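Local coordinates for SPI-1 type 3 secretion system secretin (Salmonella enterica subsp. enterica serovar Typhimurium, PDB 4G08), which forms a ring-shaped multimer with an apparent central pore in the outer membrane, part of the injectisome that delivers bacterial effector proteins into eukaryotic host cells, at residues E36-K47 and Q78-E87; F26-L34 and F55-L65. All blocks are in the same frame, centred on the assembly; numbering follows the deposited sequence.

In the fold
From the N terminus the chain runs through strand 16-22 into helix 23-30, turns, and comes back as edge strand 38-40. After the short strands 48-50 and 52-53 it forms helix 58-69, whose start lies against the first helix; contact 2 closes this loop. Strands 71-75 and 80-84 follow, and contact 1 closes the next loop by laying 80-84 between 38-40 and 71-75. The segments alternate along the chain, so the two contacts cross rather than nest. They also touch: Ile-82 packs on Phe-27 and Leu-62, joining the mixed sheet to the helix pair within the N0 domain of this periplasmic fragment.

Contact 1: E36-K47 and Q78-E87; sequences EPVIVSKMAARK and QAIYIYDASE
Strands 38-40 and 80-84 run parallel, their axes 4.7 Å apart and 18° from alignment, with Val-38, Ile-39 and Val-40 opposite Ile-80, Tyr-81 and Ile-82. Four backbone hydrogen bonds join them in the parallel pattern: Pro-37 O receives Ile-80 N, Ile-39 gives its N to Ile-80 O and takes Ile-82 N on its O, and Ser-41 N reaches Ile-82 O. Pro-37, with no N-H to give, suits the entry because it joins the pairing through its carbonyl.

Beta-branched residues suit the extended strands. On the face turned to the helices, Val-38 CG1 presses on Ile-82 CD1 at 3.4 Å, tighter than usual for two carbons. On the other face Ile-39 and Tyr-81 lie side by side, Ile-39 CD1 resting 3.3 Å from Tyr-81 CE2, while the phenol hydroxyl bonds to Asp-76.

Beyond the strands the chemistry turns polar. Ser-41 N-caps the short, weakly bonded helix 42-45: its OG, turned in between its own N and carbonyl carbon (chi1 79°), accepts Ala-44 N at 3.1 Å. Ser-41 OG also donates to Glu-87 OE2, at 2.4 Å, a separation so short that its exact length is doubtful; OE2 takes Asp-84 N at 3.0 Å as well. Met-43 lays CB against Asp-84 CB and that carboxylate. Asp-84 divides its oxygens: OD2 accepts Ser-86 N, in an Asx turn, and Ser-86 OG, while OD1 meets Lys-47 NZ at 3.0 Å in a salt bridge whose hydrogen bond is weak.

Glu-87, held by Asp-84 N, may thus polarise the serine hydroxyl, making OG a better acceptor for Ala-44 N.

Contact 2: F26-L34 and F55-L65; sequences FFDAMALQL and FHDPNALLEKL
Met-30 of the first helix and Phe-55, in the loop just before the second, meet where the two helices of the alpha/beta N0 domain come together against one face of the mixed sheet. Helices 26-30 and 58-65 run nearly antiparallel, at 160°, but their axes stay 12.2 Å apart, a gap that long or aromatic side chains can span.

The tight part is apolar. Phe-55 lays one ring face against the first helix, Met-30 CA standing over it 4.0 Å from the ring centroid in a CH-pi contact. Its edge turns to the face of Phe-26 in an offset edge-to-face pair with planes at 67°. Phe-26, its CG anti to the backbone N (chi1 176°), reaches across to Leu-65, CE2 to CD1 3.5 Å, and has Leu-61 CD2 at its edge, near the ring plane. The unbranched Met-30 chain threads between the helices: SD lies 4.1 Å from Leu-62 CG, and the bend at chi3 takes CE to Leu-61 CD2. Deeper, toward the sheet, Phe-27 CE1 meets Leu-62 CD2 at 3.5 Å, and Phe-27 continues onto Val-38 and Val-40 of strand 38-40.

Elsewhere the fit is looser. Leu-34 CD2 slides past Pro-58 CG at 4.2 Å, proline fitting the first turn, where its missing N-H costs no helical bond. On the solvent side, exposed Gln-33 has no direct hydrogen bond across; instead one water donates to Gln-33 OE1 and to Phe-55 O, at 2.5 Å from each, both short for hydrogen bonds and their exact lengths uncertain.

Contact 1: E36-K47 and Q78-E87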
# COMPACT_ATOMS: atom_id res chain seq x y z
N GLU A 36 -14.92 -2.93 -4.97
CA GLU A 36 -13.68 -3.70 -4.93
C GLU A 36 -13.68 -4.62 -3.73
O GLU A 36 -14.11 -4.23 -2.64
CB GLU A 36 -12.49 -2.77 -4.84
CG GLU A 36 -12.45 -1.75 -5.96
CD GLU A 36 -13.00 -0.41 -5.54
OE1 GLU A 36 -13.23 -0.21 -4.33
OE2 GLU A 36 -13.20 0.44 -6.43
N PRO A 37 -13.13 -5.82 -3.90
CA PRO A 37 -12.93 -6.70 -2.77
C PRO A 37 -11.81 -6.20 -1.89
O PRO A 37 -10.96 -5.42 -2.32
CB PRO A 37 -12.51 -8.02 -3.42
CG PRO A 37 -11.89 -7.63 -4.69
CD PRO A 37 -12.58 -6.38 -5.14
N VAL A 38 -11.83 -6.66 -0.64
CA VAL A 38 -10.81 -6.33 0.31
C VAL A 38 -10.11 -7.61 0.73
O VAL A 38 -10.76 -8.64 0.91
CB VAL A 38 -11.40 -5.65 1.56
CG1 VAL A 38 -10.30 -5.27 2.52
CG2 VAL A 38 -12.19 -4.42 1.16
N ILE A 39 -8.80 -7.59 0.61
CA ILE A 39 -7.98 -8.74 0.93
C ILE A 39 -7.20 -8.45 2.19
O ILE A 39 -6.37 -7.54 2.22
CB ILE A 39 -7.02 -9.02 -0.22
CG1 ILE A 39 -7.80 -9.20 -1.50
CG2 ILE A 39 -6.17 -10.24 0.08
CD1 ILE A 39 -7.04 -8.71 -2.70
N VAL A 40 -7.51 -9.19 3.24
CA VAL A 40 -6.91 -8.97 4.54
C VAL A 40 -5.89 -10.06 4.86
O VAL A 40 -6.17 -11.25 4.69
CB VAL A 40 -7.97 -8.93 5.65
CG1 VAL A 40 -7.32 -8.69 6.99
CG2 VAL A 40 -8.98 -7.82 5.37
N SER A 41 -4.68 -9.64 5.20
CA SER A 41 -3.59 -10.57 5.41
C SER A 41 -3.84 -11.41 6.65
O SER A 41 -4.60 -11.03 7.53
CB SER A 41 -2.28 -9.81 5.57
OG SER A 41 -2.17 -9.28 6.87
N LYS A 42 -3.04 -12.45 6.81
CA LYS A 42 -3.17 -13.31 7.96
C LYS A 42 -2.97 -12.53 9.25
O LYS A 42 -3.80 -12.58 10.16
CB LYS A 42 -2.15 -14.44 7.88
CG LYS A 42 -1.90 -15.11 9.21
CD LYS A 42 -0.72 -16.06 9.15
CE LYS A 42 0.55 -15.36 9.58
NZ LYS A 42 1.74 -16.09 9.08
N MET A 43 -1.89 -11.75 9.31
CA MET A 43 -1.58 -11.01 10.53
C MET A 43 -2.61 -9.92 10.83
O MET A 43 -2.81 -9.58 11.99
CB MET A 43 -0.19 -10.39 10.47
CG MET A 43 0.93 -11.41 10.54
SD MET A 43 0.94 -12.27 12.12
CE MET A 43 1.41 -10.95 13.23
N ALA A 44 -3.16 -9.29 9.81
CA ALA A 44 -4.17 -8.27 10.08
C ALA A 44 -5.42 -8.93 10.63
O ALA A 44 -6.08 -8.40 11.52
CB ALA A 44 -4.51 -7.50 8.83
N ALA A 45 -5.75 -10.08 10.06
CA ALA A 45 -7.00 -10.76 10.36
C ALA A 45 -7.07 -11.26 11.80
O ALA A 45 -8.16 -11.52 12.31
CB ALA A 45 -7.23 -11.90 9.39
N ARG A 46 -5.93 -11.41 12.46
CA ARG A 46 -5.96 -11.91 13.83
C ARG A 46 -6.19 -10.80 14.85
O ARG A 46 -6.47 -11.08 16.02
CB ARG A 46 -4.71 -12.69 14.17
CG ARG A 46 -3.45 -11.86 14.24
CD ARG A 46 -2.26 -12.79 14.24
NE ARG A 46 -2.07 -13.43 15.53
CZ ARG A 46 -1.30 -12.94 16.50
NH1 ARG A 46 -0.66 -11.79 16.33
NH2 ARG A 46 -1.19 -13.59 17.65
N LYS A 47 -6.23 -9.56 14.40
CA LYS A 47 -6.56 -8.45 15.28
C LYS A 47 -8.06 -8.35 15.46
O LYS A 47 -8.82 -8.81 14.65
CB LYS A 47 -6.01 -7.14 14.75
CG LYS A 47 -4.53 -6.99 14.88
CD LYS A 47 -4.03 -5.79 14.18
CE LYS A 47 -2.71 -5.30 14.70
NZ LYS A 47 -1.98 -6.31 15.42
N GLN A 78 -8.24 -1.95 -8.32
CA GLN A 78 -9.25 -3.00 -8.46
C GLN A 78 -9.57 -3.70 -7.16
O GLN A 78 -10.59 -4.38 -7.05
CB GLN A 78 -8.79 -4.03 -9.48
CG GLN A 78 -8.64 -3.45 -10.86
CD GLN A 78 -7.22 -3.01 -11.14
OE1 GLN A 78 -6.26 -3.59 -10.63
NE2 GLN A 78 -7.08 -1.94 -11.91
N ALA A 79 -8.66 -3.63 -6.20
CA ALA A 79 -8.84 -4.30 -4.92
C ALA A 79 -8.08 -3.57 -3.83
O ALA A 79 -7.11 -2.86 -4.11
CB ALA A 79 -8.36 -5.73 -5.01
N ILE A 80 -8.54 -3.72 -2.60
CA ILE A 80 -7.90 -3.10 -1.45
C ILE A 80 -7.19 -4.16 -0.62
O ILE A 80 -7.78 -5.19 -0.28
CB ILE A 80 -8.92 -2.36 -0.56
CG1 ILE A 80 -9.57 -1.22 -1.35
CG2 ILE A 80 -8.24 -1.82 0.69
CD1 ILE A 80 -10.66 -0.50 -0.59
N TYR A 81 -5.92 -3.95 -0.33
CA TYR A 81 -5.12 -4.89 0.43
C TYR A 81 -4.79 -4.29 1.78
O TYR A 81 -4.35 -3.21 1.88
CB TYR A 81 -3.82 -5.26 -0.30
CG TYR A 81 -4.00 -5.79 -1.69
CD1 TYR A 81 -4.29 -4.94 -2.73
CD2 TYR A 81 -3.84 -7.11 -1.98
CE1 TYR A 81 -4.45 -5.39 -3.96
CE2 TYR A 81 -4.01 -7.56 -3.24
CZ TYR A 81 -4.32 -6.69 -4.22
OH TYR A 81 -4.49 -7.08 -5.53
N ILE A 82 -5.01 -5.07 2.81
CA ILE A 82 -4.75 -4.65 4.18
C ILE A 82 -3.80 -5.63 4.86
O ILE A 82 -3.98 -6.85 4.80
CB ILE A 82 -6.05 -4.55 4.99
CG1 ILE A 82 -6.96 -3.48 4.38
CG2 ILE A 82 -5.74 -4.20 6.44
CD1 ILE A 82 -8.41 -3.60 4.80
N TYR A 83 -2.74 -5.09 5.45
CA TYR A 83 -1.73 -5.88 6.15
C TYR A 83 -1.51 -5.32 7.54
O TYR A 83 -1.71 -4.13 7.76
CB TYR A 83 -0.39 -5.81 5.42
CG TYR A 83 -0.44 -6.25 3.99
CD1 TYR A 83 -0.70 -5.33 2.99
CD2 TYR A 83 0.01 -7.51 3.62
CE1 TYR A 83 -0.66 -5.69 1.67
CE2 TYR A 83 0.09 -7.87 2.30
CZ TYR A 83 -0.24 -6.95 1.33
OH TYR A 83 -0.16 -7.28 -0.00
N ASP A 84 -0.90 -6.14 8.39
CA ASP A 84 -0.35 -5.68 9.65
C ASP A 84 0.91 -4.89 9.37
O ASP A 84 1.66 -5.22 8.46
CB ASP A 84 -0.03 -6.89 10.54
CG ASP A 84 0.29 -6.50 11.97
OD1 ASP A 84 -0.66 -6.21 12.73
OD2 ASP A 84 1.44 -6.73 12.40
N ALA A 85 1.22 -3.92 10.22
CA ALA A 85 2.43 -3.14 10.01
C ALA A 85 3.65 -4.06 10.03
O ALA A 85 4.65 -3.79 9.36
CB ALA A 85 2.56 -2.06 11.06
N SER A 86 3.50 -5.22 10.65
CA SER A 86 4.61 -6.16 10.80
C SER A 86 4.96 -6.85 9.48
O SER A 86 6.00 -7.51 9.38
CB SER A 86 4.28 -7.20 11.87
OG SER A 86 3.42 -8.21 11.37
N GLU A 87 4.09 -6.72 8.49
CA GLU A 87 4.28 -7.35 7.19
C GLU A 87 4.86 -6.37 6.18
O GLU A 87 4.94 -6.66 4.99
CB GLU A 87 2.96 -7.91 6.68
CG GLU A 87 2.48 -9.13 7.45
CD GLU A 87 1.06 -9.53 7.11
OE1 GLU A 87 0.84 -10.73 6.83
OE2 GLU A 87 0.13 -8.75 7.41

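Contact 2: F26-L34 and F55-L65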
# COMPACT_ATOMS: atom_id res chain seq x y z
N PHE A 26 -14.65 -7.31 9.99
CA PHE A 26 -14.86 -5.87 9.95
C PHE A 26 -14.67 -5.31 8.55
O PHE A 26 -15.53 -4.60 8.04
CB PHE A 26 -13.91 -5.19 10.91
CG PHE A 26 -13.98 -3.70 10.86
CD1 PHE A 26 -15.02 -3.03 11.49
CD2 PHE A 26 -13.11 -2.99 10.07
CE1 PHE A 26 -15.13 -1.67 11.38
CE2 PHE A 26 -13.19 -1.62 10.00
CZ PHE A 26 -14.22 -0.96 10.64
N PHE A 27 -13.56 -5.64 7.91
CA PHE A 27 -13.31 -5.10 6.58
C PHE A 27 -14.20 -5.70 5.51
O PHE A 27 -14.57 -5.01 4.57
CB PHE A 27 -11.85 -5.25 6.18
CG PHE A 27 -10.96 -4.26 6.84
CD1 PHE A 27 -11.20 -2.91 6.70
CD2 PHE A 27 -10.00 -4.68 7.73
CE1 PHE A 27 -10.43 -1.99 7.38
CE2 PHE A 27 -9.24 -3.77 8.42
CZ PHE A 27 -9.44 -2.42 8.23
N ASP A 28 -14.68 -6.92 5.73
CA ASP A 28 -15.74 -7.45 4.87
C ASP A 28 -16.98 -6.58 4.96
O ASP A 28 -17.61 -6.28 3.95
CB ASP A 28 -16.09 -8.88 5.25
CG ASP A 28 -15.12 -9.89 4.67
OD1 ASP A 28 -14.30 -9.50 3.82
OD2 ASP A 28 -15.15 -11.06 5.11
N ALA A 29 -17.29 -6.12 6.17
CA ALA A 29 -18.44 -5.26 6.38
C ALA A 29 -18.26 -3.93 5.65
O ALA A 29 -19.18 -3.44 4.99
CB ALA A 29 -18.67 -5.02 7.86
N MET A 30 -17.06 -3.37 5.73
CA MET A 30 -16.77 -2.13 5.03
C MET A 30 -16.93 -2.29 3.51
O MET A 30 -17.33 -1.35 2.82
CB MET A 30 -15.35 -1.67 5.34
CG MET A 30 -14.86 -0.69 4.30
SD MET A 30 -13.14 -0.21 4.50
CE MET A 30 -13.25 0.50 6.13
N ALA A 31 -16.65 -3.48 3.01
CA ALA A 31 -16.56 -3.71 1.58
C ALA A 31 -17.93 -3.84 0.94
O ALA A 31 -18.05 -3.96 -0.28
CB ALA A 31 -15.74 -4.95 1.30
N LEU A 32 -18.95 -4.01 1.77
CA LEU A 32 -20.31 -4.20 1.26
C LEU A 32 -20.69 -3.10 0.31
O LEU A 32 -21.53 -3.28 -0.58
CB LEU A 32 -21.29 -4.22 2.42
CG LEU A 32 -21.08 -5.51 3.18
CD1 LEU A 32 -22.15 -5.71 4.23
CD2 LEU A 32 -21.11 -6.63 2.17
N GLN A 33 -20.28 -1.89 0.67
CA GLN A 33 -20.68 -0.71 -0.06
C GLN A 33 -19.57 -0.32 -1.02
O GLN A 33 -19.48 0.83 -1.44
CB GLN A 33 -20.98 0.43 0.91
CG GLN A 33 -21.96 0.04 2.01
CD GLN A 33 -22.57 1.25 2.71
OE1 GLN A 33 -21.90 2.27 2.91
NE2 GLN A 33 -23.83 1.13 3.10
N LEU A 34 -18.68 -1.26 -1.30
CA LEU A 34 -17.60 -1.04 -2.25
C LEU A 34 -17.74 -1.98 -3.43
O LEU A 34 -18.17 -3.12 -3.29
CB LEU A 34 -16.25 -1.26 -1.58
CG LEU A 34 -15.88 -0.34 -0.42
CD1 LEU A 34 -14.50 -0.66 0.11
CD2 LEU A 34 -15.96 1.12 -0.84
N PHE A 55 -19.69 3.92 7.77
CA PHE A 55 -18.82 3.78 6.62
C PHE A 55 -19.14 4.88 5.60
O PHE A 55 -19.21 4.63 4.40
CB PHE A 55 -19.00 2.40 6.01
CG PHE A 55 -18.61 1.28 6.94
CD1 PHE A 55 -17.42 1.33 7.63
CD2 PHE A 55 -19.47 0.23 7.18
CE1 PHE A 55 -17.06 0.33 8.51
CE2 PHE A 55 -19.12 -0.79 8.05
CZ PHE A 55 -17.93 -0.72 8.74
N HIS A 56 -19.30 6.09 6.09
CA HIS A 56 -19.64 7.23 5.24
C HIS A 56 -18.42 7.73 4.47
O HIS A 56 -18.53 8.57 3.61
CB HIS A 56 -20.23 8.37 6.08
CG HIS A 56 -19.41 8.71 7.27
ND1 HIS A 56 -19.54 8.05 8.46
CD2 HIS A 56 -18.43 9.62 7.45
CE1 HIS A 56 -18.67 8.52 9.32
NE2 HIS A 56 -17.98 9.48 8.73
N ASP A 57 -17.25 7.21 4.82
CA ASP A 57 -16.02 7.63 4.18
C ASP A 57 -14.92 6.59 4.40
O ASP A 57 -14.06 6.77 5.25
CB ASP A 57 -15.56 8.98 4.72
CG ASP A 57 -14.39 9.56 3.96
OD1 ASP A 57 -13.79 8.84 3.12
OD2 ASP A 57 -13.98 10.70 4.27
N PRO A 58 -14.94 5.53 3.59
CA PRO A 58 -14.12 4.35 3.83
C PRO A 58 -12.61 4.62 3.78
O PRO A 58 -11.85 4.08 4.58
CB PRO A 58 -14.52 3.41 2.70
CG PRO A 58 -15.93 3.79 2.39
CD PRO A 58 -16.10 5.24 2.73
N ASN A 59 -12.17 5.43 2.82
CA ASN A 59 -10.75 5.70 2.71
C ASN A 59 -10.21 6.50 3.89
O ASN A 59 -9.10 6.25 4.35
CB ASN A 59 -10.42 6.41 1.41
CG ASN A 59 -10.28 5.45 0.25
OD1 ASN A 59 -10.22 4.24 0.44
ND2 ASN A 59 -10.02 5.99 -0.94
N ALA A 60 -11.02 7.41 4.41
CA ALA A 60 -10.62 8.14 5.60
C ALA A 60 -10.56 7.20 6.81
O ALA A 60 -9.67 7.32 7.65
CB ALA A 60 -11.59 9.26 5.87
N LEU A 61 -11.51 6.29 6.89
CA LEU A 61 -11.53 5.32 7.97
C LEU A 61 -10.33 4.40 7.92
O LEU A 61 -9.73 4.08 8.94
CB LEU A 61 -12.80 4.48 7.90
CG LEU A 61 -12.98 3.58 9.11
CD1 LEU A 61 -12.90 4.40 10.39
CD2 LEU A 61 -14.30 2.84 9.03
N LEU A 62 -10.00 3.94 6.72
CA LEU A 62 -8.84 3.10 6.54
C LEU A 62 -7.57 3.78 7.01
O LEU A 62 -6.70 3.15 7.59
CB LEU A 62 -8.69 2.73 5.07
CG LEU A 62 -9.45 1.48 4.67
CD1 LEU A 62 -9.50 1.38 3.17
CD2 LEU A 62 -8.78 0.25 5.25
N GLU A 63 -7.44 5.06 6.69
CA GLU A 63 -6.25 5.79 7.11
C GLU A 63 -6.20 5.90 8.62
O GLU A 63 -5.15 5.70 9.22
CB GLU A 63 -6.22 7.18 6.49
CG GLU A 63 -6.08 7.15 4.98
CD GLU A 63 -4.70 7.61 4.52
OE1 GLU A 63 -4.41 7.45 3.31
OE2 GLU A 63 -3.94 8.17 5.34
N LYS A 64 -7.33 6.20 9.24
CA LYS A 64 -7.34 6.36 10.69
C LYS A 64 -7.09 5.03 11.40
O LYS A 64 -6.29 4.96 12.33
CB LYS A 64 -8.67 6.94 11.13
CG LYS A 64 -8.62 7.45 12.55
CD LYS A 64 -9.87 8.23 12.89
CE LYS A 64 -10.85 7.32 13.60
NZ LYS A 64 -11.93 8.09 14.25
N LEU A 65 -7.77 3.98 10.96
CA LEU A 65 -7.59 2.68 11.60
C LEU A 65 -6.19 2.15 11.39
O LEU A 65 -5.67 1.39 12.20
CB LEU A 65 -8.61 1.67 11.07
CG LEU A 65 -10.05 1.95 11.47
CD1 LEU A 65 -10.98 0.89 10.93
CD2 LEU A 65 -10.19 2.08 12.97
O HOH W 1 -19.53 3.04 2.56